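Long-range contacts in hypothetical protein TM1553 (Thermotoga maritima, PDB 1VRM), which probably acts, as a member of the ApbE family, as a flavin transferase that attaches FMN from FAD to target proteins: residues F24-S29 against K53-K58; F59-E64 against K159-G164. One frame throughout, in Å; residues are numbered along the deposited sequence. Where two conformers were deposited one is given.

Interaction 1. Residues F24-S29 against K53-K58; sequences FALGTS and KRITYK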
ATOM      1  N   PHE A  24      10.954   6.700 -10.687  1.00  8.66           N
ATOM      2  CA  PHE A  24      10.733   6.798  -9.269  1.00  7.97           C
ATOM      3  C   PHE A  24       9.432   7.589  -9.094  1.00  8.11           C
ATOM      4  O   PHE A  24       9.254   8.695  -9.653  1.00  9.77           O
ATOM      5  CB  PHE A  24      11.952   7.443  -8.606  1.00  8.60           C
ATOM      6  CG  PHE A  24      13.176   6.596  -8.741  1.00 10.54           C
ATOM      7  CD1 PHE A  24      13.430   5.616  -7.857  1.00 11.16           C
ATOM      8  CD2 PHE A  24      14.027   6.744  -9.809  1.00 13.42           C
ATOM      9  CE1 PHE A  24      14.553   4.780  -7.963  1.00 13.03           C
ATOM     10  CE2 PHE A  24      15.156   5.893  -9.947  1.00 10.27           C
ATOM     11  CZ  PHE A  24      15.395   4.908  -9.021  1.00 12.73           C
ATOM     12  N   ALA A  25       8.522   7.003  -8.319  1.00  8.33           N
ATOM     13  CA  ALA A  25       7.270   7.654  -7.983  1.00  8.09           C
ATOM     14  C   ALA A  25       6.748   6.913  -6.771  1.00  6.75           C
ATOM     15  O   ALA A  25       7.204   5.803  -6.502  1.00  7.06           O
ATOM     16  CB  ALA A  25       6.279   7.569  -9.154  1.00  8.23           C
ATOM     17  N   LEU A  26       5.722   7.460  -6.134  1.00  7.84           N
ATOM     18  CA  LEU A  26       4.995   6.799  -5.051  1.00  7.26           C
ATOM     19  C   LEU A  26       5.945   6.408  -3.916  1.00  7.53           C
ATOM     20  O   LEU A  26       5.755   5.404  -3.219  1.00  9.67           O
ATOM     21  CB  LEU A  26       4.238   5.604  -5.617  1.00  8.29           C
ATOM     22  CG  LEU A  26       3.215   5.872  -6.743  1.00  9.06           C
ATOM     23  CD1 LEU A  26       2.854   4.623  -7.479  1.00 11.03           C
ATOM     24  CD2 LEU A  26       1.977   6.545  -6.110  1.00 11.54           C
ATOM     25  N   GLY A  27       6.988   7.226  -3.746  1.00  9.57           N
ATOM     26  CA  GLY A  27       8.018   6.993  -2.774  1.00 11.23           C
ATOM     27  C   GLY A  27       8.898   5.769  -2.965  1.00 11.92           C
ATOM     28  O   GLY A  27       9.575   5.357  -2.030  1.00 14.10           O
ATOM     29  N   THR A  28       8.943   5.245  -4.180  1.00  7.82           N
ATOM     30  CA  THR A  28       9.619   4.010  -4.453  1.00 10.71           C
ATOM     31  C   THR A  28      10.081   4.016  -5.908  1.00 11.31           C
ATOM     32  O   THR A  28      10.106   5.073  -6.564  1.00 11.13           O
ATOM     33  CB  THR A  28       8.672   2.810  -4.100  1.00 13.76           C
ATOM     34  OG1 THR A  28       9.387   1.559  -4.080  1.00 15.78           O
ATOM     35  CG2 THR A  28       7.423   2.725  -5.014  1.00 10.48           C
ATOM     36  N   SER A  29      10.515   2.857  -6.381  1.00  8.32           N
ATOM     37  CA  SER A  29      10.822   2.672  -7.781  1.00 10.17           C
ATOM     38  C   SER A  29       9.586   2.052  -8.432  1.00  8.37           C
ATOM     39  O   SER A  29       8.872   1.262  -7.799  1.00 10.09           O
ATOM     40  CB  SER A  29      12.055   1.787  -7.969  1.00 15.21           C
ATOM     41  OG  SER A  29      11.879   0.620  -7.232  1.00 21.68           O
ATOM     42  N   LYS A  53       2.962   9.795 -10.880  1.00  5.92           N
ATOM     43  CA  LYS A  53       3.556  11.000 -10.303  1.00  6.11           C
ATOM     44  C   LYS A  53       2.490  11.959  -9.789  1.00  5.55           C
ATOM     45  O   LYS A  53       2.633  12.525  -8.692  1.00  8.17           O
ATOM     46  CB  LYS A  53       4.489  11.682 -11.288  1.00  8.14           C
ATOM     47  CG  LYS A  53       5.724  10.840 -11.603  1.00  8.53           C
ATOM     48  CD  LYS A  53       6.585  11.498 -12.650  1.00 13.52           C
ATOM     49  CE  LYS A  53       7.918  10.774 -12.760  0.50 23.16           C
ATOM     50  NZ  LYS A  53       8.485  10.444 -11.426  0.50 30.43           N
ATOM     51  N   ARG A  54       1.414  12.118 -10.530  1.00  5.60           N
ATOM     52  CA  ARG A  54       0.314  12.973 -10.118  1.00  7.43           C
ATOM     53  C   ARG A  54      -0.230  12.550  -8.731  1.00  6.79           C
ATOM     54  O   ARG A  54      -0.398  13.350  -7.830  1.00  7.34           O
ATOM     55  CB  ARG A  54      -0.801  12.893 -11.136  1.00  8.00           C
ATOM     56  CG  ARG A  54      -2.022  13.730 -10.794  1.00  6.92           C
ATOM     57  CD  ARG A  54      -3.148  13.505 -11.767  1.00  8.67           C
ATOM     58  NE  ARG A  54      -3.696  12.177 -11.632  1.00  7.84           N
ATOM     59  CZ  ARG A  54      -4.568  11.848 -10.682  1.00  7.17           C
ATOM     60  NH1 ARG A  54      -5.011  12.785  -9.830  1.00 11.29           N
ATOM     61  NH2 ARG A  54      -5.009  10.610 -10.600  1.00  7.51           N
ATOM     62  N   ILE A  55      -0.491  11.269  -8.590  1.00  4.00           N
ATOM     63  CA  ILE A  55      -1.000  10.670  -7.342  1.00  5.70           C
ATOM     64  C   ILE A  55       0.053  10.863  -6.226  1.00  5.33           C
ATOM     65  O   ILE A  55      -0.276  11.128  -5.071  1.00  7.14           O
ATOM     66  CB  ILE A  55      -1.338   9.166  -7.559  1.00  4.33           C
ATOM     67  CG1 ILE A  55      -2.539   9.096  -8.464  1.00  5.24           C
ATOM     68  CG2 ILE A  55      -1.435   8.432  -6.232  1.00  7.51           C
ATOM     69  CD1 ILE A  55      -2.759   7.727  -8.992  1.00  8.58           C
ATOM     70  N   THR A  56       1.337  10.720  -6.571  1.00  4.26           N
ATOM     71  CA  THR A  56       2.423  10.902  -5.608  1.00  6.11           C
ATOM     72  C   THR A  56       2.319  12.262  -4.900  1.00  7.47           C
ATOM     73  O   THR A  56       2.454  12.342  -3.674  1.00  9.79           O
ATOM     74  CB  THR A  56       3.819  10.777  -6.258  1.00  8.28           C
ATOM     75  OG1 THR A  56       3.963   9.471  -6.838  1.00  6.96           O
ATOM     76  CG2 THR A  56       4.914  10.926  -5.228  1.00  7.31           C
ATOM     77  N   TYR A  57       2.098  13.305  -5.699  1.00  5.43           N
ATOM     78  CA  TYR A  57       2.081  14.665  -5.152  1.00  8.59           C
ATOM     79  C   TYR A  57       0.730  15.018  -4.546  1.00  8.42           C
ATOM     80  O   TYR A  57       0.659  15.690  -3.493  1.00  9.93           O
ATOM     81  CB  TYR A  57       2.512  15.681  -6.200  1.00  9.83           C
ATOM     82  CG  TYR A  57       3.929  15.357  -6.669  1.00 14.39           C
ATOM     83  CD1 TYR A  57       4.942  15.148  -5.729  1.00 20.34           C
ATOM     84  CD2 TYR A  57       4.219  15.175  -7.997  1.00 26.08           C
ATOM     85  CE1 TYR A  57       6.229  14.800  -6.121  1.00 31.44           C
ATOM     86  CE2 TYR A  57       5.508  14.833  -8.400  1.00 24.32           C
ATOM     87  CZ  TYR A  57       6.500  14.646  -7.456  1.00 28.80           C
ATOM     88  OH  TYR A  57       7.788  14.308  -7.843  1.00 35.22           O
ATOM     89  N   LYS A  58      -0.345  14.541  -5.166  1.00  5.55           N
ATOM     90  CA  LYS A  58      -1.675  14.905  -4.718  1.00  5.25           C
ATOM     91  C   LYS A  58      -2.007  14.348  -3.352  1.00  6.21           C
ATOM     92  O   LYS A  58      -2.749  14.987  -2.575  1.00  7.84           O
ATOM     93  CB  LYS A  58      -2.729  14.451  -5.723  1.00  7.76           C
ATOM     94  CG  LYS A  58      -4.143  14.791  -5.329  1.00  5.89           C
ATOM     95  CD  LYS A  58      -5.128  14.572  -6.443  1.00  8.89           C
ATOM     96  CE  LYS A  58      -6.548  14.851  -5.977  1.00 10.29           C
ATOM     97  NZ  LYS A  58      -7.515  14.681  -7.089  1.00 12.13           N
TER

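Interaction 2. Residues F59-E64 against K159-G164; sequences FSFTDE and KIDLGG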
ATOM      1  N   PHE A  59      -1.504  13.144  -3.089  1.00  4.79           N
ATOM      2  CA  PHE A  59      -1.818  12.445  -1.841  1.00  4.53           C
ATOM      3  C   PHE A  59      -0.625  12.384  -0.882  1.00  6.41           C
ATOM      4  O   PHE A  59      -0.667  11.654   0.088  1.00  9.90           O
ATOM      5  CB  PHE A  59      -2.424  11.083  -2.157  1.00  6.72           C
ATOM      6  CG  PHE A  59      -3.724  11.202  -2.896  1.00  7.23           C
ATOM      7  CD1 PHE A  59      -4.826  11.746  -2.304  1.00  8.55           C
ATOM      8  CD2 PHE A  59      -3.823  10.875  -4.241  1.00 10.32           C
ATOM      9  CE1 PHE A  59      -6.009  11.882  -3.032  1.00 11.39           C
ATOM     10  CE2 PHE A  59      -5.020  11.024  -4.950  1.00 10.91           C
ATOM     11  CZ  PHE A  59      -6.100  11.511  -4.317  1.00 11.48           C
ATOM     12  N   SER A  60       0.395  13.201  -1.111  1.00  8.99           N
ATOM     13  CA  SER A  60       1.593  13.254  -0.314  1.00  8.48           C
ATOM     14  C   SER A  60       1.341  13.781   1.090  1.00  7.50           C
ATOM     15  O   SER A  60       0.473  14.630   1.298  1.00  8.96           O
ATOM     16  CB  SER A  60       2.621  14.206  -0.970  1.00  8.60           C
ATOM     17  OG  SER A  60       3.754  14.405  -0.142  1.00 10.45           O
ATOM     18  N   PHE A  61       2.102  13.288   2.062  1.00  9.40           N
ATOM     19  CA  PHE A  61       1.976  13.832   3.413  1.00  8.10           C
ATOM     20  C   PHE A  61       2.637  15.195   3.475  1.00 10.43           C
ATOM     21  O   PHE A  61       2.286  15.997   4.330  1.00 11.96           O
ATOM     22  CB  PHE A  61       2.605  12.874   4.436  1.00 10.20           C
ATOM     23  CG  PHE A  61       2.261  13.178   5.865  1.00  8.71           C
ATOM     24  CD1 PHE A  61       1.099  12.681   6.419  1.00  7.50           C
ATOM     25  CD2 PHE A  61       3.093  13.959   6.657  1.00 11.30           C
ATOM     26  CE1 PHE A  61       0.783  12.946   7.776  1.00 10.87           C
ATOM     27  CE2 PHE A  61       2.760  14.235   7.992  1.00 14.53           C
ATOM     28  CZ  PHE A  61       1.596  13.708   8.517  1.00 11.79           C
ATOM     29  N   THR A  62       3.606  15.456   2.571  1.00  8.76           N
ATOM     30  CA  THR A  62       4.457  16.650   2.696  1.00 12.19           C
ATOM     31  C   THR A  62       4.420  17.666   1.569  1.00 12.35           C
ATOM     32  O   THR A  62       4.722  18.847   1.794  1.00 12.22           O
ATOM     33  CB  THR A  62       5.913  16.227   2.854  1.00 16.12           C
ATOM     34  OG1 THR A  62       6.301  15.482   1.696  1.00 16.35           O
ATOM     35  CG2 THR A  62       6.073  15.365   4.065  1.00 18.45           C
ATOM     36  N   ASP A  63       4.061  17.237   0.371  1.00 10.56           N
ATOM     37  CA  ASP A  63       4.127  18.142  -0.788  1.00  8.60           C
ATOM     38  C   ASP A  63       3.104  19.258  -0.644  1.00 11.52           C
ATOM     39  O   ASP A  63       1.960  19.027  -0.316  1.00 11.56           O
ATOM     40  CB  ASP A  63       3.856  17.427  -2.114  1.00 10.86           C
ATOM     41  CG  ASP A  63       4.249  18.272  -3.296  1.00 16.39           C
ATOM     42  OD1 ASP A  63       3.481  19.181  -3.679  1.00 18.32           O
ATOM     43  OD2 ASP A  63       5.324  17.988  -3.837  1.00 26.50           O
ATOM     44  N   GLU A  64       3.517  20.479  -0.952  1.00 14.47           N
ATOM     45  CA  GLU A  64       2.620  21.624  -0.800  1.00 18.46           C
ATOM     46  C   GLU A  64       1.402  21.528  -1.707  1.00 14.87           C
ATOM     47  O   GLU A  64       0.388  22.146  -1.417  1.00 21.87           O
ATOM     48  CB  GLU A  64       3.353  22.967  -1.035  1.00 21.13           C
ATOM     49  CG  GLU A  64       4.469  23.281  -0.035  1.00 32.36           C
ATOM     50  CD  GLU A  64       4.014  23.395   1.420  1.00 44.80           C
ATOM     51  OE1 GLU A  64       2.789  23.464   1.686  1.00 50.72           O
ATOM     52  OE2 GLU A  64       4.904  23.423   2.308  1.00 52.67           O
ATOM     53  N   LYS A 159      -4.130  13.084  11.648  1.00  4.99           N
ATOM     54  CA  LYS A 159      -3.623  13.350  10.338  1.00  4.48           C
ATOM     55  C   LYS A 159      -3.692  12.060   9.508  1.00  6.96           C
ATOM     56  O   LYS A 159      -3.373  10.973   9.981  1.00  7.15           O
ATOM     57  CB  LYS A 159      -2.205  13.856  10.366  1.00  6.71           C
ATOM     58  CG  LYS A 159      -2.089  15.273  11.007  1.00  4.36           C
ATOM     59  CD  LYS A 159      -0.716  15.825  10.802  1.00  5.42           C
ATOM     60  CE  LYS A 159      -0.579  17.333  11.066  1.00 10.23           C
ATOM     61  NZ  LYS A 159       0.812  17.907  10.753  1.00  8.83           N
ATOM     62  N   ILE A 160      -4.100  12.220   8.264  1.00  5.28           N
ATOM     63  CA  ILE A 160      -4.285  11.110   7.304  1.00  5.91           C
ATOM     64  C   ILE A 160      -2.952  10.866   6.614  1.00  5.37           C
ATOM     65  O   ILE A 160      -2.270  11.807   6.189  1.00  7.48           O
ATOM     66  CB  ILE A 160      -5.341  11.514   6.260  1.00  7.83           C
ATOM     67  CG1 ILE A 160      -6.724  11.666   6.945  1.00  7.77           C
ATOM     68  CG2 ILE A 160      -5.329  10.577   5.100  1.00  9.40           C
ATOM     69  CD1 ILE A 160      -7.781  12.352   6.116  1.00 10.65           C
ATOM     70  N   ASP A 161      -2.576   9.610   6.473  1.00  7.64           N
ATOM     71  CA  ASP A 161      -1.439   9.218   5.639  1.00  8.37           C
ATOM     72  C   ASP A 161      -1.927   8.027   4.800  1.00  9.48           C
ATOM     73  O   ASP A 161      -2.420   7.044   5.359  1.00 10.43           O
ATOM     74  CB  ASP A 161      -0.195   8.787   6.421  1.00  9.55           C
ATOM     75  CG  ASP A 161       0.960   8.413   5.445  1.00 20.81           C
ATOM     76  OD1 ASP A 161       1.716   9.311   4.992  1.00 25.33           O
ATOM     77  OD2 ASP A 161       1.061   7.228   5.069  1.00 24.87           O
ATOM     78  N   LEU A 162      -1.800   8.155   3.476  1.00  7.65           N
ATOM     79  CA  LEU A 162      -2.336   7.153   2.526  1.00  7.69           C
ATOM     80  C   LEU A 162      -1.242   6.223   1.981  1.00 10.05           C
ATOM     81  O   LEU A 162      -1.483   5.488   1.013  1.00 10.59           O
ATOM     82  CB  LEU A 162      -3.086   7.846   1.367  1.00  9.61           C
ATOM     83  CG  LEU A 162      -4.344   8.619   1.773  1.00  7.68           C
ATOM     84  CD1 LEU A 162      -5.129   9.219   0.644  1.00 11.56           C
ATOM     85  CD2 LEU A 162      -5.303   7.718   2.584  1.00  8.49           C
ATOM     86  N   GLY A 163      -0.073   6.186   2.619  1.00  9.20           N
ATOM     87  CA  GLY A 163       1.025   5.418   2.093  1.00 12.24           C
ATOM     88  C   GLY A 163       0.721   3.914   2.075  1.00 13.74           C
ATOM     89  O   GLY A 163       1.368   3.161   1.326  1.00 14.70           O
ATOM     90  N   GLY A 164      -0.242   3.456   2.886  1.00  8.34           N
ATOM     91  CA  GLY A 164      -0.563   2.033   2.962  1.00  8.55           C
ATOM     92  C   GLY A 164      -1.524   1.565   1.877  1.00  8.40           C
ATOM     93  O   GLY A 164      -1.781   0.371   1.769  1.00  9.74           O
TER
HETATM   94  O   HOH W   1      -0.239  10.290   2.546  1.00 11.46           O

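Interaction 1. Residues F24-S29 against K53-K58
Thr56 meets the backbone of Leu26 with its hydroxyl, a polar link that joins the end of a hairpin to a helix. Leu26 N donates to Thr56 OG1 over 2.8 Å in a somewhat bent bond (145° at the hydrogen). The same oxygen is also hydrogen-bonded to the carbonyl of Met52, one turn back in helix 41-58. With chi1 at -60°, OG1 stays beside its own backbone N, where it can serve both partners, while CG2 of Thr56 lies 3.7 Å from Leu26 N.

Beside this bond, aliphatic groups meet. The CD2 branch of Leu26 passes 3.6 Å from Thr56 OG1 and goes on to Ile55 CG2 at 3.9 Å, the two side chains crossing at a slant. A chi1 of -58° swings CG of Leu26 to the side of its backbone N, which brings the branched end down onto the helix. Ala170 of helix 166-181 touches both Leu26 and Ile55, so the leucine is wedged between two helices. On the other flank, Ala25 CB points toward the helix and rests 4.1 Å from Lys53 CG. In the modelled conformer of Lys53, one of two, NZ comes 2.6 Å from Phe24 O, a doubtful approach.

Leu26 and Gly27, both at positive phi, are the central pair of a type I' turn, closed by reciprocal backbone bonds between Ala25 and Thr28. The whole is a beta-hairpin with a two-residue type I' turn joining strands 19-25 and 28-35, packed against helix 41-58 at the outer margin of the antiparallel sheet.

Interaction 2. Residues F59-E64 against K159-G164
The ring of Phe61 meets three successive residues of segment 159-164. Ile160 O lies at the ring edge, near its plane, 3.5 Å from CD1, an approach that sets a carbonyl oxygen against the electropositive C-H border of the ring. Asp161 OD1 comes in obliquely, 3.7 Å from the same CD1, its carboxylate plane turned 48° from the ring. At the far end CZ of Phe61 touches Lys159 CD at 3.9 Å, where the extended lysine chain runs across the phenylalanine at about a right angle on its way to a salt bridge with Glu112. Phe61 reaches this place because CG is turned away from its backbone N (chi1 -167°). The second ring, Phe59, receives Leu162 CD1 obliquely on CD1, also at 3.9 Å, and both side chains rest on Leu88 of helix 83-98.

A single water bridges the two loops: it donates to Phe59 O (2.8 Å) and accepts from Leu162 N (2.8 Å), with a weak third link to Asp161 OD1. Asp161 thereby divides its oxygens: OD2 takes the N-H of Gly163 at 2.9 Å, from 55° out of the carboxylate plane, closing an Asx turn. Across the contact Ser60 shapes its own loop similarly, its OG accepting from the N-H groups of Thr62 and Asp63 in an ST turn and ST motif.

Asp161 OD2 also bonds to an unidentified bound molecule, which may mark a pocket, though the molecule probably comes from the crystallisation liquor. The Asp-Leu-Gly-Gly run of residues 161-164 lies just before helix 166-181, a glycine-rich entry to a helix that is consistent with part of the flavin-binding site of an ApbE protein.

How the interactions relate
Helix 41-58 connects the two contacts: its last turns receive the hairpin in interaction 1, and the loop that follows it forms one half of interaction 2. The contacts adjoin where Tyr57 CD1 approaches Asp63 OD2 at 3.4 Å. Both are partly buried and bury similar areas, but their chemistry differs. Interaction 1, which includes exposed residues, joins the turn of a strand pair to a helix through a backbone-to-hydroxyl bond and aliphatic contacts. Interaction 2 joins two irregular loops through aromatic rings, aliphatic chains and a bridging water. Helix 166-181 touches the first contact and begins just after the second.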